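Local atomic coordinates of RNA-dependent RNA polymerase (Qualyub virus, PDB entry 6DX1), a protein that probably removes ubiquitin from its targets through a viral ovarian tumor (OTU) domain, a cysteine protease that is the part crystallised here. Residues Gln80-Pro85 and Ala89-Arg94; Arg65-Ala68 and Glu74-Gly77; Ala20-Ser25 and Ile116-Glu121. All coordinates share one frame; numbering follows the deposited sequence.

In the fold
The three contacts divide between the helical and the sheet side of one compact OTU domain. Interaction 2 closes first along the chain, tying helix 57-70 to the residues just before helix 76-79, and interaction 1 follows in series, joining the next loop to helix 85-92. Their centres lie about 10 Å apart and they touch, notably where Ala89 and Ser92 meet Arg65. Interaction 3 packs strand 17-25 against strand 114-120 across the mixed sheet, on the opposite side of the chain's centre, its centre about 29 Å from that of interaction 1 and about 26 Å from that of interaction 2. Both helical contacts lie within the chain between the two strands that interaction 3 brings together.

Interaction 1: Gln80-Pro85 and Ala89-Arg94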
loop_
_atom_site.group_PDB
_atom_site.type_symbol
_atom_site.label_atom_id
_atom_site.label_comp_id
_atom_site.label_asym_id
_atom_site.label_seq_id
_atom_site.Cartn_x
_atom_site.Cartn_y
_atom_site.Cartn_z
ATOM N N GLN A 80 -11.206 -12.086 -4.114
ATOM C CA GLN A 80 -12.484 -11.646 -3.572
ATOM C C GLN A 80 -13.194 -10.670 -4.497
ATOM O O GLN A 80 -14.419 -10.517 -4.401
ATOM C CB GLN A 80 -12.288 -10.989 -2.207
ATOM C CG GLN A 80 -11.622 -11.867 -1.159
ATOM C CD GLN A 80 -11.361 -11.118 0.136
ATOM O OE1 GLN A 80 -10.589 -10.153 0.170
ATOM N NE2 GLN A 80 -12.011 -11.552 1.207
ATOM N N TYR A 81 -12.453 -10.015 -5.392
ATOM C CA TYR A 81 -12.988 -8.936 -6.203
ATOM C C TYR A 81 -12.857 -9.159 -7.699
ATOM O O TYR A 81 -13.517 -8.452 -8.466
ATOM C CB TYR A 81 -12.297 -7.613 -5.842
ATOM C CG TYR A 81 -12.453 -7.240 -4.388
ATOM C CD1 TYR A 81 -13.680 -6.830 -3.889
ATOM C CD2 TYR A 81 -11.375 -7.309 -3.512
ATOM C CE1 TYR A 81 -13.831 -6.495 -2.558
ATOM C CE2 TYR A 81 -11.516 -6.972 -2.179
ATOM C CZ TYR A 81 -12.750 -6.565 -1.710
ATOM O OH TYR A 81 -12.911 -6.227 -0.386
ATOM N N PHE A 82 -12.044 -10.112 -8.138
ATOM C CA PHE A 82 -11.756 -10.274 -9.553
ATOM C C PHE A 82 -11.811 -11.749 -9.922
ATOM O O PHE A 82 -11.318 -12.604 -9.183
ATOM C CB PHE A 82 -10.391 -9.656 -9.893
ATOM C CG PHE A 82 -10.353 -8.168 -9.684
ATOM C CD1 PHE A 82 -10.915 -7.314 -10.620
ATOM C CD2 PHE A 82 -9.795 -7.621 -8.536
ATOM C CE1 PHE A 82 -10.903 -5.942 -10.431
ATOM C CE2 PHE A 82 -9.775 -6.251 -8.341
ATOM C CZ PHE A 82 -10.328 -5.409 -9.288
ATOM N N GLN A 83 -12.418 -12.039 -11.077
ATOM C CA GLN A 83 -12.667 -13.425 -11.458
ATOM C C GLN A 83 -11.398 -14.123 -11.926
ATOM O O GLN A 83 -11.224 -15.325 -11.688
ATOM C CB GLN A 83 -13.732 -13.477 -12.556
ATOM C CG GLN A 83 -15.147 -13.284 -12.057
ATOM C CD GLN A 83 -16.172 -13.873 -13.008
ATOM O OE1 GLN A 83 -17.311 -14.146 -12.624
ATOM N NE2 GLN A 83 -15.768 -14.076 -14.259
ATOM N N ASP A 84 -10.510 -13.398 -12.599
ATOM C CA ASP A 84 -9.322 -13.990 -13.201
ATOM C C ASP A 84 -8.351 -12.863 -13.534
ATOM O O ASP A 84 -8.709 -11.681 -13.437
ATOM C CB ASP A 84 -9.687 -14.815 -14.453
ATOM C CG ASP A 84 -10.679 -14.107 -15.362
ATOM O OD1 ASP A 84 -10.440 -12.938 -15.723
ATOM O OD2 ASP A 84 -11.691 -14.737 -15.736
ATOM N N PRO A 85 -7.104 -13.186 -13.903
ATOM C CA PRO A 85 -6.145 -12.106 -14.205
ATOM C C PRO A 85 -6.606 -11.173 -15.309
ATOM O O PRO A 85 -6.303 -9.975 -15.261
ATOM C CB PRO A 85 -4.874 -12.862 -14.604
ATOM C CG PRO A 85 -4.980 -14.170 -13.919
ATOM C CD PRO A 85 -6.448 -14.509 -13.911
ATOM N N ALA A 89 -6.849 -7.130 -15.079
ATOM C CA ALA A 89 -6.161 -6.263 -16.033
ATOM C C ALA A 89 -7.136 -5.299 -16.692
ATOM O O ALA A 89 -6.823 -4.115 -16.877
ATOM C CB ALA A 89 -5.447 -7.104 -17.092
ATOM N N ARG A 90 -8.327 -5.794 -17.041
ATOM C CA ARG A 90 -9.340 -4.963 -17.681
ATOM C C ARG A 90 -9.753 -3.807 -16.783
ATOM O O ARG A 90 -9.808 -2.655 -17.229
ATOM C CB ARG A 90 -10.547 -5.838 -18.055
ATOM C CG ARG A 90 -11.851 -5.125 -18.377
ATOM C CD ARG A 90 -12.908 -6.133 -18.852
ATOM N NE ARG A 90 -12.295 -7.387 -19.318
ATOM C CZ ARG A 90 -12.536 -8.583 -18.773
ATOM N NH1 ARG A 90 -13.390 -8.656 -17.769
ATOM N NH2 ARG A 90 -11.926 -9.697 -19.199
ATOM N N GLU A 91 -10.022 -4.087 -15.508
ATOM C CA GLU A 91 -10.494 -3.042 -14.608
ATOM C C GLU A 91 -9.376 -2.086 -14.211
ATOM O O GLU A 91 -9.602 -0.876 -14.101
ATOM C CB GLU A 91 -11.127 -3.670 -13.367
ATOM C CG GLU A 91 -12.427 -4.401 -13.667
ATOM C CD GLU A 91 -13.509 -3.458 -14.148
ATOM O OE1 GLU A 91 -13.713 -2.413 -13.500
ATOM O OE2 GLU A 91 -14.142 -3.755 -15.183
ATOM N N SER A 92 -8.164 -2.598 -13.980
ATOM C CA SER A 92 -7.102 -1.719 -13.513
ATOM C C SER A 92 -6.604 -0.779 -14.601
ATOM O O SER A 92 -5.985 0.241 -14.283
ATOM C CB SER A 92 -5.932 -2.536 -12.952
ATOM O OG SER A 92 -5.345 -3.349 -13.948
ATOM N N LYS A 93 -6.853 -1.099 -15.876
ATOM C CA LYS A 93 -6.504 -0.188 -16.959
ATOM C C LYS A 93 -7.538 0.909 -17.157
ATOM O O LYS A 93 -7.282 1.849 -17.918
ATOM C CB LYS A 93 -6.340 -0.962 -18.271
ATOM C CG LYS A 93 -5.080 -1.791 -18.366
ATOM C CD LYS A 93 -5.147 -2.719 -19.568
ATOM C CE LYS A 93 -3.845 -3.462 -19.788
ATOM N NZ LYS A 93 -4.047 -4.619 -20.712
ATOM N N ARG A 94 -8.687 0.822 -16.495
ATOM C CA ARG A 94 -9.760 1.766 -16.767
ATOM C C ARG A 94 -9.432 3.139 -16.204
ATOM O O ARG A 94 -8.808 3.271 -15.147
ATOM C CB ARG A 94 -11.095 1.268 -16.189
ATOM C CG ARG A 94 -11.641 0.038 -16.871
ATOM C CD ARG A 94 -11.405 0.199 -18.335
ATOM N NE ARG A 94 -10.405 -0.756 -18.842
ATOM C CZ ARG A 94 -9.633 -0.534 -19.899
ATOM N NH1 ARG A 94 -9.678 0.612 -20.543
ATOM N NH2 ARG A 94 -8.740 -1.449 -20.268
HETATM O O HOH W 1 -12.238 -12.122 -17.700
#
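Pro85 and Ala89 are joined by a backbone bond in the first turn of an N-capped alpha-helix, the element that starts the 85-92 helix of this OTU domain. Ala89 N donates to Pro85 O at 2.9 Å with an N-H...O angle of 162°, the ordinary i to i+4 bond of a helix. Pro85 stands in the first turn, where its lack of an N-H costs the helix nothing. Just ahead of it, Asp84 is the N-cap, and its OD1 accepts from the backbone N of His87. The same OD1 accepts a hydrogen bond from a water at 2.8 Å, and that water in turn accepts from Arg90 NH2 at 2.9 Å, lying at the edge of the guanidinium and in its plane. Opposite charges are thereby joined through solvent, probably favourably, without direct contact.

Before the cap, Phe82 points toward the helix. Its CE1 comes to 3.7 Å from Glu91 CB and 3.9 Å from Glu91 CG, so the methylene part of the glutamate lies against the edge of the ring. Glu91 then turns at its second torsion (chi2 -65°), and the carboxylate leads away from the ring that its own CB and CG touch. His87 and Tyr88 add edge-to-face pairs with Phe82, holding the ring among aromatic neighbours. Within 89-94 a side chain also uses a carbonyl: Arg94 NE donates to Arg90 O at 2.6 Å, with that oxygen close to the guanidinium plane.

Interaction 2: Arg65-Ala68 and Glu74-Gly77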
loop_
_atom_site.group_PDB
_atom_site.type_symbol
_atom_site.label_atom_id
_atom_site.label_comp_id
_atom_site.label_asym_id
_atom_site.label_seq_id
_atom_site.Cartn_x
_atom_site.Cartn_y
_atom_site.Cartn_z
ATOM N N ARG A 65 -0.377 -6.004 -12.705
ATOM C CA ARG A 65 -1.104 -6.835 -13.658
ATOM C C ARG A 65 -0.302 -8.070 -14.024
ATOM O O ARG A 65 -0.857 -9.172 -14.135
ATOM C CB ARG A 65 -1.434 -6.022 -14.910
ATOM C CG ARG A 65 -2.579 -5.058 -14.725
ATOM C CD ARG A 65 -2.946 -4.378 -16.041
ATOM N NE ARG A 65 -1.997 -3.338 -16.425
ATOM C CZ ARG A 65 -2.143 -2.046 -16.134
ATOM N NH1 ARG A 65 -3.206 -1.632 -15.455
ATOM N NH2 ARG A 65 -1.231 -1.166 -16.526
ATOM N N GLU A 66 1.011 -7.911 -14.201
ATOM C CA GLU A 66 1.842 -9.041 -14.605
ATOM C C GLU A 66 1.927 -10.094 -13.509
ATOM O O GLU A 66 1.876 -11.295 -13.796
ATOM C CB GLU A 66 3.236 -8.562 -14.996
ATOM C CG GLU A 66 3.265 -7.977 -16.400
ATOM C CD GLU A 66 4.426 -7.042 -16.626
ATOM O OE1 GLU A 66 4.433 -6.350 -17.671
ATOM O OE2 GLU A 66 5.342 -6.999 -15.772
ATOM N N PHE A 67 2.067 -9.669 -12.247
ATOM C CA PHE A 67 2.102 -10.641 -11.157
ATOM C C PHE A 67 0.754 -11.332 -10.990
ATOM O O PHE A 67 0.698 -12.516 -10.633
ATOM C CB PHE A 67 2.523 -9.963 -9.852
ATOM C CG PHE A 67 2.896 -10.928 -8.757
ATOM C CD1 PHE A 67 4.099 -11.614 -8.801
ATOM C CD2 PHE A 67 2.048 -11.131 -7.675
ATOM C CE1 PHE A 67 4.460 -12.497 -7.781
ATOM C CE2 PHE A 67 2.403 -12.011 -6.655
ATOM C CZ PHE A 67 3.608 -12.691 -6.711
ATOM N N ALA A 68 -0.343 -10.615 -11.229
ATOM C CA ALA A 68 -1.648 -11.265 -11.189
ATOM C C ALA A 68 -1.722 -12.393 -12.210
ATOM O O ALA A 68 -2.313 -13.448 -11.942
ATOM C CB ALA A 68 -2.759 -10.243 -11.432
ATOM N N GLU A 74 -1.517 -17.229 -5.746
ATOM C CA GLU A 74 -1.056 -16.728 -4.458
ATOM C C GLU A 74 -1.812 -15.494 -3.980
ATOM O O GLU A 74 -1.355 -14.847 -3.035
ATOM C CB GLU A 74 0.442 -16.383 -4.511
ATOM C CG GLU A 74 1.327 -17.378 -5.242
ATOM C CD GLU A 74 2.748 -16.857 -5.434
ATOM O OE1 GLU A 74 3.112 -15.841 -4.802
ATOM O OE2 GLU A 74 3.496 -17.458 -6.225
ATOM N N LEU A 75 -2.942 -15.140 -4.598
ATOM C CA LEU A 75 -3.580 -13.841 -4.375
ATOM C C LEU A 75 -5.031 -13.975 -3.906
ATOM O O LEU A 75 -5.949 -13.455 -4.551
ATOM C CB LEU A 75 -3.507 -13.009 -5.654
ATOM C CG LEU A 75 -2.093 -12.660 -6.135
ATOM C CD1 LEU A 75 -2.160 -12.055 -7.527
ATOM C CD2 LEU A 75 -1.406 -11.701 -5.161
ATOM N N PRO A 76 -5.268 -14.614 -2.754
ATOM C CA PRO A 76 -6.659 -14.798 -2.293
ATOM C C PRO A 76 -7.404 -13.504 -2.039
ATOM O O PRO A 76 -8.637 -13.479 -2.159
ATOM C CB PRO A 76 -6.511 -15.593 -0.986
ATOM C CG PRO A 76 -5.090 -15.982 -0.883
ATOM C CD PRO A 76 -4.283 -15.135 -1.792
ATOM N N GLY A 77 -6.714 -12.438 -1.631
ATOM C CA GLY A 77 -7.402 -11.172 -1.454
ATOM C C GLY A 77 -7.926 -10.628 -2.766
ATOM O O GLY A 77 -9.070 -10.168 -2.843
#
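A helix-loop-helix connection brings Leu75 back against Ala68 and Phe67, near the end of helix 57-70, shortly before the chain enters the weakly bonded helix that starts about Pro76. The CA atoms of Ala68 and Leu75 are 7.5 Å apart, and the leucine side chain points into the gap with its two methyls doing different work. CD1 settles on the helix backbone, 3.8 Å from Ala68 CA and 4.3 Å from Ala68 CB; the small alanine probably allows this approach. CD2 goes to the phenylalanine instead, 4.1 Å from Phe67 CE2, close to the ring plane and so at its edge.

Phe67 reaches this place because its CG lies opposite the backbone N (chi1 -167°), which carries the ring off the flank of the helix toward the loop. Within the helical part of the OTU fold the same ring also packs on Lys109 and Leu110 of helix 101-111, so Phe67 meets both the connection and helix 101-111. The segment 74-77 is also tied to that helix, by hydrogen bonds between Glu74 O and Lys109 NZ and between Gly77 N and Glu105 OE1.

Glu74 completes the contact on the more open side. Its chain runs extended beyond CG and sets OE1 3.7 Å from Phe67 CZ, the carboxylate plane standing at 86° to the ring. This is a meeting with a ring carbon, oblique to the ring; the firmer polar partner is Asn71, whose ND2 donates to the other oxygen, OE2, and helps fix the rotation of the carboxylate.

Interaction 3: Ala20-Ser25 and Ile116-Glu121; sequences ANVVFS and IFWKCE
Strands 17-25 and 114-120 run in the same general sense but are not neighbours in the sheet: strand 125-132 lies between them, antiparallel to both, and the closest pair of CA atoms, Val22 and Trp118, is still 8.7 Å apart. Side chains on one face of the mixed sheet of this OTU domain therefore make the contact, reaching over the middle strand.

Trp118 is the centre. Phe24 presents its edge to a face of the indole, with its ring centroid 5.2 Å from that of the six-membered ring and the planes at 84°, a T-shaped pair. CE1 and CZ of Phe24 do the touching, each 3.7 Å from Trp118 CE3. Phe24 holds this pose with CG set between its backbone N and carbonyl carbon (chi1 62°). Val22 comes at the indole differently, its CG1 lying near the ring plane, 3.5 Å from CZ3 at the rim. On the face opposite Phe24, Ile116 CG2 sits 3.3 Å above the indole plane, so the tryptophan is sandwiched between the two residues.

The indole N-H is directed elsewhere, to Asn142 OD1 on strand 140-146. The contact with Val22 and Phe24 can therefore be wholly apolar, resting on dispersion and on the probable attraction of the slightly positive phenyl edge to the electron-rich indole face, while the group's one polar atom remains satisfied inside the buried core.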
loop_
_atom_site.group_PDB
_atom_site.type_symbol
_atom_site.label_atom_id
_atom_site.label_comp_id
_atom_site.label_asym_id
_atom_site.label_seq_id
_atom_site.Cartn_x
_atom_site.Cartn_y
_atom_site.Cartn_z
ATOM N N ALA A 20 -4.152 -2.749 13.176
ATOM C CA ALA A 20 -3.888 -2.359 14.558
ATOM C C ALA A 20 -4.310 -0.920 14.798
ATOM O O ALA A 20 -4.280 -0.094 13.883
ATOM C CB ALA A 20 -2.400 -2.515 14.887
ATOM N N ASN A 21 -4.681 -0.622 16.047
ATOM C CA ASN A 21 -4.750 0.756 16.520
ATOM C C ASN A 21 -3.361 1.149 16.999
ATOM O O ASN A 21 -2.781 0.461 17.843
ATOM C CB ASN A 21 -5.767 0.910 17.649
ATOM C CG ASN A 21 -7.172 0.666 17.178
ATOM O OD1 ASN A 21 -7.592 1.237 16.176
ATOM N ND2 ASN A 21 -7.905 -0.211 17.866
ATOM N N VAL A 22 -2.810 2.219 16.431
ATOM C CA VAL A 22 -1.437 2.612 16.737
ATOM C C VAL A 22 -1.373 4.128 16.610
ATOM O O VAL A 22 -1.717 4.685 15.560
ATOM C CB VAL A 22 -0.431 1.886 15.819
ATOM C CG1 VAL A 22 -0.861 1.967 14.381
ATOM C CG2 VAL A 22 1.003 2.410 16.021
ATOM N N VAL A 23 -0.981 4.808 17.687
ATOM C CA VAL A 23 -1.191 6.251 17.825
ATOM C C VAL A 23 0.155 6.950 17.971
ATOM O O VAL A 23 0.875 6.739 18.961
ATOM C CB VAL A 23 -2.107 6.565 19.017
ATOM C CG1 VAL A 23 -2.407 8.063 19.080
ATOM C CG2 VAL A 23 -3.399 5.769 18.908
ATOM N N PHE A 24 0.487 7.808 17.002
ATOM C CA PHE A 24 1.778 8.482 17.047
ATOM C C PHE A 24 1.768 9.659 16.084
ATOM O O PHE A 24 1.004 9.681 15.119
ATOM C CB PHE A 24 2.934 7.531 16.703
ATOM C CG PHE A 24 2.869 6.945 15.308
ATOM C CD1 PHE A 24 2.167 5.771 15.072
ATOM C CD2 PHE A 24 3.537 7.538 14.250
ATOM C CE1 PHE A 24 2.121 5.202 13.806
ATOM C CE2 PHE A 24 3.495 6.972 12.978
ATOM C CZ PHE A 24 2.782 5.806 12.753
ATOM N N SER A 25 2.625 10.635 16.365
ATOM C CA SER A 25 2.844 11.742 15.445
ATOM C C SER A 25 3.811 11.264 14.367
ATOM O O SER A 25 4.940 10.872 14.682
ATOM C CB SER A 25 3.398 12.942 16.218
ATOM O OG SER A 25 3.888 13.950 15.349
ATOM N N ILE A 116 2.497 -1.026 4.453
ATOM C CA ILE A 116 1.689 -0.539 5.570
ATOM C C ILE A 116 0.966 0.740 5.165
ATOM O O ILE A 116 1.581 1.653 4.601
ATOM C CB ILE A 116 2.534 -0.287 6.831
ATOM C CG1 ILE A 116 3.331 -1.540 7.192
ATOM C CG2 ILE A 116 1.620 0.105 7.994
ATOM C CD1 ILE A 116 4.338 -1.272 8.324
ATOM N N PHE A 117 -0.340 0.791 5.443
ATOM C CA PHE A 117 -1.146 2.011 5.345
ATOM C C PHE A 117 -1.323 2.584 6.744
ATOM O O PHE A 117 -1.940 1.936 7.603
ATOM C CB PHE A 117 -2.546 1.737 4.787
ATOM C CG PHE A 117 -2.606 1.178 3.379
ATOM C CD1 PHE A 117 -1.481 1.041 2.577
ATOM C CD2 PHE A 117 -3.852 0.792 2.865
ATOM C CE1 PHE A 117 -1.594 0.525 1.277
ATOM C CE2 PHE A 117 -3.972 0.279 1.575
ATOM C CZ PHE A 117 -2.853 0.146 0.781
ATOM N N TRP A 118 -0.861 3.813 6.954
ATOM C CA TRP A 118 -0.975 4.481 8.247
ATOM C C TRP A 118 -2.069 5.542 8.146
ATOM O O TRP A 118 -1.917 6.529 7.414
ATOM C CB TRP A 118 0.362 5.111 8.636
ATOM C CG TRP A 118 1.523 4.167 8.796
ATOM C CD1 TRP A 118 2.603 4.033 7.954
ATOM C CD2 TRP A 118 1.762 3.275 9.895
ATOM N NE1 TRP A 118 3.494 3.097 8.462
ATOM C CE2 TRP A 118 2.995 2.621 9.651
ATOM C CE3 TRP A 118 1.045 2.957 11.058
ATOM C CZ2 TRP A 118 3.530 1.670 10.531
ATOM C CZ3 TRP A 118 1.580 2.009 11.933
ATOM C CH2 TRP A 118 2.801 1.378 11.664
ATOM N N LYS A 119 -3.157 5.349 8.896
ATOM C CA LYS A 119 -4.324 6.227 8.809
ATOM C C LYS A 119 -4.071 7.550 9.521
ATOM O O LYS A 119 -3.710 7.572 10.703
ATOM C CB LYS A 119 -5.542 5.537 9.430
ATOM C CG LYS A 119 -6.795 6.409 9.464
ATOM C CD LYS A 119 -7.899 5.720 10.274
ATOM C CE LYS A 119 -9.207 6.494 10.177
ATOM N NZ LYS A 119 -10.215 5.937 11.117
ATOM N N CYS A 120 -4.304 8.664 8.824
ATOM C CA CYS A 120 -4.044 9.977 9.407
ATOM C C CYS A 120 -5.043 10.970 8.832
ATOM O O CYS A 120 -5.106 11.133 7.613
ATOM C CB CYS A 120 -2.604 10.428 9.117
ATOM S SG CYS A 120 -2.215 12.135 9.643
ATOM N N GLU A 121 -5.804 11.635 9.699
ATOM C CA GLU A 121 -6.857 12.534 9.254
ATOM C C GLU A 121 -6.611 14.005 9.565
ATOM O O GLU A 121 -7.383 14.850 9.098
ATOM C CB GLU A 121 -8.183 12.083 9.865
ATOM C CG GLU A 121 -8.456 10.645 9.491
ATOM C CD GLU A 121 -9.717 10.104 10.099
ATOM O OE1 GLU A 121 -9.728 9.828 11.325
ATOM O OE2 GLU A 121 -10.708 9.954 9.344
#